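Local atomic coordinates of sarcoplasmic calcium-binding proteins II, V, VI, and VII (Branchiostoma lanceolatum, PDB entry 2SAS), a protein that binds calcium ions through EF-hand loops and is found in muscle, though its precise physiological role has not been established. Residues Glu32-Arg37 with Ala56-Glu61; Lys94-Leu99 with Asn105-Leu110; Glu125-Tyr130 with Leu136-Val141. One frame throughout, in Å; residues are numbered along the deposited sequence.

Contact 1. Residues Glu32-Arg37 with Ala56-Glu61; sequences EDMMTR and ASLEDE
No flat group takes part where Leu58 meets Met34 and Met35. The flat neighbours come from outside: Met34 also touches Phe109 and Arg106 of helix 103-114, and Met35 touches Tyr51. Between the two segments the packing is methyl against thioether chain. Leu58 brings both of its branches. Leu58 CD1 lies 3.6 Å from Met35 CG and 3.9 Å from Met35 SD. Leu58 CD1 also reaches Met34 CB, more loosely, at 4.2 Å. Leu58 CD2 turns to the other methionine and lies 4.2 Å from Met34 SD. The two methionines are shaped differently. In Met35 the bend at chi2 (-58°) sets the sulfur beside Leu58 CD1, and chi3 turns only the terminal methyl. Met34 runs on extended beyond CG (chi2 -178°), and its sulfur ends up near Leu58 CD2. Here the exiting helix of the first EF-hand, 28-42, packs on the entering helix of the second, 48-69. The backbones stay well apart, with Met35 CA and Leu58 CA 8.5 Å from each other. All three touching side chains are buried. Met34 is close to the calcium loop: its side chain is about 5 Å from that of the ligand Asp30. Within helix 28-42, Glu32 O accepts two bonds, from Thr36 N at 2.8 Å and from Thr36 OG1 at 3.2 Å. The hydroxyl sits above the carbonyl plane, 40° out of it.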
loop_
_atom_site.group_PDB
_atom_site.type_symbol
_atom_site.label_atom_id
_atom_site.label_comp_id
_atom_site.label_asym_id
_atom_site.label_seq_id
_atom_site.Cartn_x
_atom_site.Cartn_y
_atom_site.Cartn_z
ATOM N N GLU A 32 -4.014 8.601 -19.840
ATOM C CA GLU A 32 -3.849 7.722 -21.011
ATOM C C GLU A 32 -3.645 6.292 -20.480
ATOM O O GLU A 32 -4.081 5.292 -21.075
ATOM C CB GLU A 32 -2.708 8.104 -21.938
ATOM C CG GLU A 32 -2.706 9.444 -22.721
ATOM C CD GLU A 32 -1.353 9.866 -23.251
ATOM O OE1 GLU A 32 -0.328 9.820 -22.583
ATOM O OE2 GLU A 32 -1.323 10.272 -24.440
ATOM N N ASP A 33 -3.005 6.157 -19.332
ATOM C CA ASP A 33 -2.718 4.885 -18.658
ATOM C C ASP A 33 -3.998 4.242 -18.117
ATOM O O ASP A 33 -4.125 3.026 -17.881
ATOM C CB ASP A 33 -1.743 5.066 -17.497
ATOM C CG ASP A 33 -0.283 5.110 -17.805
ATOM O OD1 ASP A 33 0.042 5.491 -18.954
ATOM O OD2 ASP A 33 0.566 4.836 -16.917
ATOM N N MET A 34 -4.989 5.072 -17.865
ATOM C CA MET A 34 -6.279 4.533 -17.371
ATOM C C MET A 34 -6.940 3.810 -18.557
ATOM O O MET A 34 -7.512 2.705 -18.423
ATOM C CB MET A 34 -7.027 5.690 -16.811
ATOM C CG MET A 34 -6.395 6.088 -15.490
ATOM S SD MET A 34 -7.446 7.457 -14.887
ATOM C CE MET A 34 -6.242 8.342 -13.888
ATOM N N MET A 35 -6.849 4.452 -19.702
ATOM C CA MET A 35 -7.369 4.045 -20.995
ATOM C C MET A 35 -6.682 2.780 -21.448
ATOM O O MET A 35 -7.335 1.817 -21.871
ATOM C CB MET A 35 -7.223 5.140 -22.052
ATOM C CG MET A 35 -8.364 6.102 -21.988
ATOM S SD MET A 35 -9.947 5.227 -22.218
ATOM C CE MET A 35 -9.623 4.600 -23.901
ATOM N N THR A 36 -5.366 2.791 -21.347
ATOM C CA THR A 36 -4.592 1.585 -21.638
ATOM C C THR A 36 -5.101 0.455 -20.745
ATOM O O THR A 36 -5.223 -0.653 -21.228
ATOM C CB THR A 36 -3.046 1.727 -21.412
ATOM O OG1 THR A 36 -2.646 2.771 -22.307
ATOM C CG2 THR A 36 -2.299 0.392 -21.646
ATOM N N ARG A 37 -5.320 0.702 -19.494
ATOM C CA ARG A 37 -5.786 -0.326 -18.505
ATOM C C ARG A 37 -7.125 -0.894 -19.033
ATOM O O ARG A 37 -7.246 -2.118 -19.177
ATOM C CB ARG A 37 -6.037 0.273 -17.163
ATOM C CG ARG A 37 -5.337 -0.157 -15.910
ATOM C CD ARG A 37 -4.955 1.096 -15.142
ATOM N NE ARG A 37 -4.751 0.945 -13.757
ATOM C CZ ARG A 37 -3.831 0.289 -13.051
ATOM N NH1 ARG A 37 -2.914 -0.494 -13.621
ATOM N NH2 ARG A 37 -3.832 0.381 -11.705
ATOM N N ALA A 56 -13.368 10.775 -23.598
ATOM C CA ALA A 56 -13.963 12.067 -23.489
ATOM C C ALA A 56 -14.246 12.404 -22.019
ATOM O O ALA A 56 -13.987 13.550 -21.584
ATOM C CB ALA A 56 -15.166 12.268 -24.357
ATOM N N SER A 57 -14.700 11.421 -21.243
ATOM C CA SER A 57 -14.952 11.691 -19.818
ATOM C C SER A 57 -13.637 11.810 -19.067
ATOM O O SER A 57 -13.635 12.527 -18.044
ATOM C CB SER A 57 -15.943 10.740 -19.151
ATOM O OG SER A 57 -15.709 9.427 -19.558
ATOM N N LEU A 58 -12.576 11.185 -19.520
ATOM C CA LEU A 58 -11.257 11.290 -18.859
ATOM C C LEU A 58 -10.632 12.656 -19.196
ATOM O O LEU A 58 -9.972 13.342 -18.399
ATOM C CB LEU A 58 -10.394 10.086 -19.255
ATOM C CG LEU A 58 -10.805 8.725 -18.668
ATOM C CD1 LEU A 58 -9.958 7.561 -19.118
ATOM C CD2 LEU A 58 -10.712 8.820 -17.139
ATOM N N GLU A 59 -10.792 13.042 -20.461
ATOM C CA GLU A 59 -10.258 14.326 -20.946
ATOM C C GLU A 59 -10.860 15.470 -20.132
ATOM O O GLU A 59 -10.190 16.366 -19.622
ATOM C CB GLU A 59 -10.651 14.498 -22.427
ATOM C CG GLU A 59 -9.729 13.618 -23.276
ATOM C CD GLU A 59 -9.937 13.666 -24.745
ATOM O OE1 GLU A 59 -11.035 14.106 -25.092
ATOM O OE2 GLU A 59 -9.103 13.284 -25.519
ATOM N N ASP A 60 -12.142 15.388 -20.042
ATOM C CA ASP A 60 -13.070 16.251 -19.324
ATOM C C ASP A 60 -12.726 16.186 -17.831
ATOM O O ASP A 60 -12.810 17.158 -17.079
ATOM C CB ASP A 60 -14.439 15.700 -19.708
ATOM C CG ASP A 60 -15.608 16.605 -19.854
ATOM O OD1 ASP A 60 -15.757 17.537 -19.023
ATOM O OD2 ASP A 60 -16.408 16.343 -20.822
ATOM N N GLU A 61 -12.306 15.024 -17.347
ATOM C CA GLU A 61 -11.901 14.907 -15.945
ATOM C C GLU A 61 -10.566 15.650 -15.762
ATOM O O GLU A 61 -10.480 16.596 -14.893
ATOM C CB GLU A 61 -11.800 13.484 -15.482
ATOM C CG GLU A 61 -11.859 13.236 -13.989
ATOM C CD GLU A 61 -11.307 11.943 -13.485
ATOM O OE1 GLU A 61 -11.614 10.956 -14.188
ATOM O OE2 GLU A 61 -10.619 11.890 -12.478
#

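Contact 2. Residues Lys94-Leu99 with Asn105-Leu110; sequences KSVADL and NRIPFL
The loop that carries Val96 and Leu99 to Ile107 is folded by a hydrogen bond from Lys94 N to Asp98 OD2, 2.8 Å long. The bond is fairly straight, with an angle of 157° at the hydrogen. It uses the anti side of the carboxylate and lies 17° out of its plane. This loop is the linker between helix 79-91 and helix 103-114, the entering helix of the third EF-hand. Residues 96-98 form a single short 3-10 segment. Asp98 N bonds to Ser95 O, and Leu99 N bonds to Val96 O. The turn points Val96 and Leu99 at the helix together. No hydrogen bond joins the two segments, and the contact between them is purely apolar and small. Ile107 supplies one atom to it, the methyl CD1. Val96 CG2 meets Ile107 CD1 at 3.8 Å. The Val96 and Ile107 side chains each point toward the other's segment and pass side by side, meeting at these methyls. In Ile107, chi1 (-70°) puts CG1 beside the backbone N, and chi2 turns CD1 to the linker. The helix is kinked one residue later, because Pro108 N makes no bond to the preceding turn. Gln104 NE2 ties the linker to the start of the helix through Leu99 O. Ile107 also touches Tyr161 and Tyr165, so the apolar packing continues onto helix 158-170. Arg106 points another way: its guanidinium group bonds to the carbonyl of Phe17. Val96 CG2 and Leu99 CD2 lie 3.9 Å apart, and Leu99 CD2 completes the cluster more loosely, 4.5 Å from Ile107 CD1.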
loop_
_atom_site.group_PDB
_atom_site.type_symbol
_atom_site.label_atom_id
_atom_site.label_comp_id
_atom_site.label_asym_id
_atom_site.label_seq_id
_atom_site.Cartn_x
_atom_site.Cartn_y
_atom_site.Cartn_z
ATOM N N LYS A 94 -19.814 19.535 2.321
ATOM C CA LYS A 94 -20.621 18.726 3.248
ATOM C C LYS A 94 -21.204 17.419 2.767
ATOM O O LYS A 94 -21.541 16.594 3.675
ATOM C CB LYS A 94 -21.751 19.501 3.956
ATOM C CG LYS A 94 -21.851 19.184 5.445
ATOM C CD LYS A 94 -23.262 19.187 5.977
ATOM C CE LYS A 94 -23.810 17.845 6.436
ATOM N NZ LYS A 94 -24.050 16.896 5.309
ATOM N N SER A 95 -21.328 17.152 1.500
ATOM C CA SER A 95 -21.857 15.855 0.968
ATOM C C SER A 95 -21.077 15.523 -0.319
ATOM O O SER A 95 -20.332 16.433 -0.760
ATOM C CB SER A 95 -23.331 15.975 0.637
ATOM O OG SER A 95 -23.488 16.762 -0.529
ATOM N N VAL A 96 -21.252 14.332 -0.886
ATOM C CA VAL A 96 -20.557 13.948 -2.106
ATOM C C VAL A 96 -20.884 15.032 -3.168
ATOM O O VAL A 96 -20.014 15.452 -3.939
ATOM C CB VAL A 96 -20.723 12.537 -2.630
ATOM C CG1 VAL A 96 -21.437 12.450 -3.991
ATOM C CG2 VAL A 96 -19.376 11.829 -2.841
ATOM N N ALA A 97 -22.114 15.463 -3.115
ATOM C CA ALA A 97 -22.610 16.508 -4.028
ATOM C C ALA A 97 -21.822 17.810 -3.987
ATOM O O ALA A 97 -22.112 18.634 -4.897
ATOM C CB ALA A 97 -24.122 16.698 -3.753
ATOM N N ASP A 98 -20.891 18.046 -3.076
ATOM C CA ASP A 98 -20.081 19.280 -2.980
ATOM C C ASP A 98 -18.654 19.182 -3.566
ATOM O O ASP A 98 -17.965 20.211 -3.688
ATOM C CB ASP A 98 -19.849 19.728 -1.508
ATOM C CG ASP A 98 -20.740 20.832 -1.025
ATOM O OD1 ASP A 98 -21.102 21.705 -1.826
ATOM O OD2 ASP A 98 -21.101 20.821 0.175
ATOM N N LEU A 99 -18.161 17.982 -3.748
ATOM C CA LEU A 99 -16.836 17.647 -4.256
ATOM C C LEU A 99 -16.670 18.306 -5.616
ATOM O O LEU A 99 -17.698 18.492 -6.322
ATOM C CB LEU A 99 -16.745 16.109 -4.329
ATOM C CG LEU A 99 -15.755 15.486 -3.351
ATOM C CD1 LEU A 99 -15.727 16.275 -2.043
ATOM C CD2 LEU A 99 -16.188 14.029 -3.093
ATOM N N ASN A 105 -16.435 12.191 -11.834
ATOM C CA ASN A 105 -16.101 11.227 -12.895
ATOM C C ASN A 105 -15.177 10.135 -12.323
ATOM O O ASN A 105 -15.130 9.024 -12.884
ATOM C CB ASN A 105 -15.499 11.809 -14.166
ATOM C CG ASN A 105 -15.375 10.707 -15.239
ATOM O OD1 ASN A 105 -16.380 10.460 -15.922
ATOM N ND2 ASN A 105 -14.201 10.102 -15.425
ATOM N N ARG A 106 -14.439 10.496 -11.296
ATOM C CA ARG A 106 -13.491 9.552 -10.645
ATOM C C ARG A 106 -14.341 8.516 -9.900
ATOM O O ARG A 106 -14.020 7.315 -10.081
ATOM C CB ARG A 106 -12.442 10.235 -9.831
ATOM C CG ARG A 106 -11.325 9.534 -9.089
ATOM C CD ARG A 106 -10.090 9.337 -9.943
ATOM N NE ARG A 106 -10.557 9.303 -11.330
ATOM C CZ ARG A 106 -10.104 8.461 -12.255
ATOM N NH1 ARG A 106 -9.045 7.711 -11.992
ATOM N NH2 ARG A 106 -10.679 8.419 -13.459
ATOM N N ILE A 107 -15.353 8.933 -9.145
ATOM C CA ILE A 107 -16.234 8.024 -8.408
ATOM C C ILE A 107 -16.816 6.891 -9.245
ATOM O O ILE A 107 -16.510 5.734 -8.893
ATOM C CB ILE A 107 -17.273 8.725 -7.492
ATOM C CG1 ILE A 107 -16.570 9.397 -6.270
ATOM C CG2 ILE A 107 -18.426 7.809 -7.002
ATOM C CD1 ILE A 107 -17.355 10.744 -5.912
ATOM N N PRO A 108 -17.563 7.126 -10.303
ATOM C CA PRO A 108 -18.148 6.064 -11.150
ATOM C C PRO A 108 -17.130 5.196 -11.835
ATOM O O PRO A 108 -17.298 3.956 -11.977
ATOM C CB PRO A 108 -19.004 6.807 -12.173
ATOM C CG PRO A 108 -18.354 8.164 -12.260
ATOM C CD PRO A 108 -18.002 8.473 -10.777
ATOM N N PHE A 109 -16.058 5.852 -12.234
ATOM C CA PHE A 109 -14.938 5.137 -12.928
ATOM C C PHE A 109 -14.344 4.121 -11.983
ATOM O O PHE A 109 -14.090 2.920 -12.321
ATOM C CB PHE A 109 -13.998 6.171 -13.563
ATOM C CG PHE A 109 -12.804 5.593 -14.236
ATOM C CD1 PHE A 109 -11.634 5.329 -13.513
ATOM C CD2 PHE A 109 -12.906 5.239 -15.589
ATOM C CE1 PHE A 109 -10.546 4.720 -14.173
ATOM C CE2 PHE A 109 -11.826 4.654 -16.251
ATOM C CZ PHE A 109 -10.661 4.408 -15.522
ATOM N N LEU A 110 -14.048 4.534 -10.770
ATOM C CA LEU A 110 -13.517 3.641 -9.737
ATOM C C LEU A 110 -14.548 2.570 -9.396
ATOM O O LEU A 110 -14.195 1.392 -9.299
ATOM C CB LEU A 110 -13.212 4.454 -8.490
ATOM C CG LEU A 110 -11.753 4.796 -8.201
ATOM C CD1 LEU A 110 -10.935 4.640 -9.467
ATOM C CD2 LEU A 110 -11.763 6.190 -7.616
#

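Contact 3. Residues Glu125-Tyr130 with Leu136-Val141; sequences EEFQNY and LQCADV. With CA (calcium ion), chain D.
Phe127 and Val141 form the tight part of the contact. Val141 CG1 comes in at the edge of the phenylalanine ring, near its plane, and lies 3.4 Å from Phe127 CD2. Phe127 has CG anti to its backbone N (chi1 -179°), which swings the ring to the loop. Tyr130 and Leu136 make a second close pair. Leu136 CD1 sits 3.5 Å from Tyr130 CE2, oblique to the ring. Tyr130 is fixed at its far end, where its OH is hydrogen-bonded to Leu180 O. Cys138 is looser. Its SG lies 5.4 Å from the centroid of the Phe127 ring, 51° off the normal, as an oblique sulfur-aromatic contact. The same sulfur forms the disulfide with Cys131, just past the helix, and this ties the loop covalently to the helix end. The looser, more open side is at Gln128, and Val141 spans both. Only the inner part of Gln128 packs, with Gln128 CB 4.2 Å from Val141 CG1. No hydrogen bond crosses between the segments. Glu126 faces another way and serves the third EF-hand loop. Its carboxylate binds the calcium ion with both oxygens, OE1 at 2.2 Å. Asp115, Ser117, Asp119 and Ile121 complete the site. This is the bidentate glutamate that closes an EF-hand loop at the start of its exiting helix. Residues 136-141 bend through inverse gamma turns centred on Gln137 and Cys138. Asp140 then caps helix 141-149 by bonding to Ala143 N. Ala139 O bonds to Trp79 of the second subunit. Phe127 packs on into helix 141-149 at Val144, Tyr145 and Ile148, while on helix 4-18 Tyr130 rests on Phe17 and Leu136 on Phe12.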
loop_
_atom_site.group_PDB
_atom_site.type_symbol
_atom_site.label_atom_id
_atom_site.label_comp_id
_atom_site.label_asym_id
_atom_site.label_seq_id
_atom_site.Cartn_x
_atom_site.Cartn_y
_atom_site.Cartn_z
ATOM N N GLU A 125 -16.325 -11.223 -3.577
ATOM C CA GLU A 125 -15.240 -11.709 -4.428
ATOM C C GLU A 125 -14.647 -10.543 -5.215
ATOM O O GLU A 125 -13.420 -10.466 -5.354
ATOM C CB GLU A 125 -15.610 -12.858 -5.290
ATOM C CG GLU A 125 -15.207 -13.009 -6.760
ATOM C CD GLU A 125 -16.370 -12.803 -7.703
ATOM O OE1 GLU A 125 -17.366 -13.502 -7.378
ATOM O OE2 GLU A 125 -16.358 -12.018 -8.645
ATOM N N GLU A 126 -15.536 -9.662 -5.661
ATOM C CA GLU A 126 -15.080 -8.455 -6.407
ATOM C C GLU A 126 -14.245 -7.597 -5.486
ATOM O O GLU A 126 -13.124 -7.167 -5.836
ATOM C CB GLU A 126 -16.282 -7.663 -6.940
ATOM C CG GLU A 126 -17.130 -8.528 -7.899
ATOM C CD GLU A 126 -18.261 -7.945 -8.580
ATOM O OE1 GLU A 126 -18.977 -7.154 -7.920
ATOM O OE2 GLU A 126 -18.562 -8.126 -9.758
ATOM N N PHE A 127 -14.744 -7.434 -4.250
ATOM C CA PHE A 127 -14.028 -6.631 -3.251
ATOM C C PHE A 127 -12.664 -7.253 -3.025
ATOM O O PHE A 127 -11.641 -6.540 -3.015
ATOM C CB PHE A 127 -14.886 -6.385 -1.992
ATOM C CG PHE A 127 -14.123 -5.550 -1.000
ATOM C CD1 PHE A 127 -13.994 -4.168 -1.259
ATOM C CD2 PHE A 127 -13.502 -6.125 0.107
ATOM C CE1 PHE A 127 -13.243 -3.342 -0.439
ATOM C CE2 PHE A 127 -12.771 -5.318 0.973
ATOM C CZ PHE A 127 -12.631 -3.923 0.682
ATOM N N GLN A 128 -12.634 -8.545 -2.763
ATOM C CA GLN A 128 -11.380 -9.324 -2.526
ATOM C C GLN A 128 -10.347 -9.103 -3.654
ATOM O O GLN A 128 -9.133 -9.104 -3.461
ATOM C CB GLN A 128 -11.758 -10.780 -2.451
ATOM C CG GLN A 128 -10.894 -11.919 -1.987
ATOM C CD GLN A 128 -11.885 -12.986 -1.492
ATOM O OE1 GLN A 128 -12.179 -13.090 -0.310
ATOM N NE2 GLN A 128 -12.475 -13.667 -2.480
ATOM N N ASN A 129 -10.816 -9.009 -4.877
ATOM C CA ASN A 129 -10.035 -8.772 -6.072
ATOM C C ASN A 129 -9.568 -7.296 -6.052
ATOM O O ASN A 129 -8.514 -6.941 -6.587
ATOM C CB ASN A 129 -10.853 -9.070 -7.329
ATOM C CG ASN A 129 -10.861 -10.548 -7.687
ATOM O OD1 ASN A 129 -9.806 -11.103 -8.026
ATOM N ND2 ASN A 129 -12.035 -11.162 -7.662
ATOM N N TYR A 130 -10.409 -6.455 -5.483
ATOM C CA TYR A 130 -10.057 -5.006 -5.402
ATOM C C TYR A 130 -8.776 -4.910 -4.571
ATOM O O TYR A 130 -7.794 -4.236 -4.948
ATOM C CB TYR A 130 -11.230 -4.206 -4.838
ATOM C CG TYR A 130 -10.909 -2.829 -4.355
ATOM C CD1 TYR A 130 -10.521 -1.838 -5.273
ATOM C CD2 TYR A 130 -10.916 -2.499 -2.991
ATOM C CE1 TYR A 130 -10.188 -0.544 -4.868
ATOM C CE2 TYR A 130 -10.580 -1.215 -2.575
ATOM C CZ TYR A 130 -10.219 -0.244 -3.507
ATOM O OH TYR A 130 -9.896 1.043 -3.106
ATOM N N LEU A 136 -3.656 -3.663 -1.471
ATOM C CA LEU A 136 -4.018 -3.286 -0.075
ATOM C C LEU A 136 -3.929 -4.437 0.917
ATOM O O LEU A 136 -4.152 -5.605 0.513
ATOM C CB LEU A 136 -5.474 -2.801 -0.078
ATOM C CG LEU A 136 -5.861 -1.969 -1.296
ATOM C CD1 LEU A 136 -7.334 -1.737 -1.261
ATOM C CD2 LEU A 136 -5.010 -0.687 -1.200
ATOM N N GLN A 137 -3.718 -4.089 2.181
ATOM C CA GLN A 137 -3.564 -5.096 3.225
ATOM C C GLN A 137 -4.835 -5.583 3.879
ATOM O O GLN A 137 -5.022 -5.505 5.110
ATOM C CB GLN A 137 -2.480 -4.726 4.254
ATOM C CG GLN A 137 -1.280 -3.930 3.765
ATOM C CD GLN A 137 -0.673 -4.369 2.464
ATOM O OE1 GLN A 137 0.079 -5.326 2.360
ATOM N NE2 GLN A 137 -0.986 -3.680 1.360
ATOM N N CYS A 138 -5.712 -6.208 3.114
ATOM C CA CYS A 138 -6.975 -6.777 3.612
ATOM C C CYS A 138 -6.749 -8.045 4.415
ATOM O O CYS A 138 -6.839 -9.122 3.778
ATOM C CB CYS A 138 -7.787 -7.093 2.339
ATOM S SG CYS A 138 -8.321 -5.584 1.499
ATOM N N ALA A 139 -6.520 -8.022 5.710
ATOM C CA ALA A 139 -6.245 -9.197 6.531
ATOM C C ALA A 139 -7.413 -10.097 6.902
ATOM O O ALA A 139 -7.262 -11.237 7.435
ATOM C CB ALA A 139 -5.550 -8.759 7.833
ATOM N N ASP A 140 -8.602 -9.642 6.705
ATOM C CA ASP A 140 -9.867 -10.401 6.986
ATOM C C ASP A 140 -10.746 -9.700 5.960
ATOM O O ASP A 140 -11.144 -8.570 6.227
ATOM C CB ASP A 140 -10.174 -10.245 8.454
ATOM C CG ASP A 140 -11.323 -11.052 8.993
ATOM O OD1 ASP A 140 -12.260 -11.358 8.265
ATOM O OD2 ASP A 140 -11.300 -11.388 10.191
ATOM N N VAL A 141 -10.887 -10.230 4.777
ATOM C CA VAL A 141 -11.699 -9.488 3.757
ATOM C C VAL A 141 -13.153 -9.472 4.181
ATOM O O VAL A 141 -13.754 -8.376 4.165
ATOM C CB VAL A 141 -11.315 -9.855 2.334
ATOM C CG1 VAL A 141 -11.943 -8.869 1.333
ATOM C CG2 VAL A 141 -9.824 -9.869 2.066
HETATM CA CA CA D . -20.650 -6.909 -9.362
#

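All three contacts are mainly buried and apolar, with no hydrogen bond across any of them. Contact 1 joins two long helices of different EF-hands. Contacts 2 and 3 each set a helix against a nearby loop. Contacts 1 and 2 touch directly: Glu61 OE1 forms a 2.8 Å salt bridge with Arg106 NH2, so helix 48-69 is tied by charge to helix 103-114. Contact 3 touches neither of the others and lies across the centre of the chain from contact 2. It alone includes a calcium ligand and a disulfide cysteine, and it alone reaches the second subunit. Contact 2 lies nearest the centre of the chain and is the smallest.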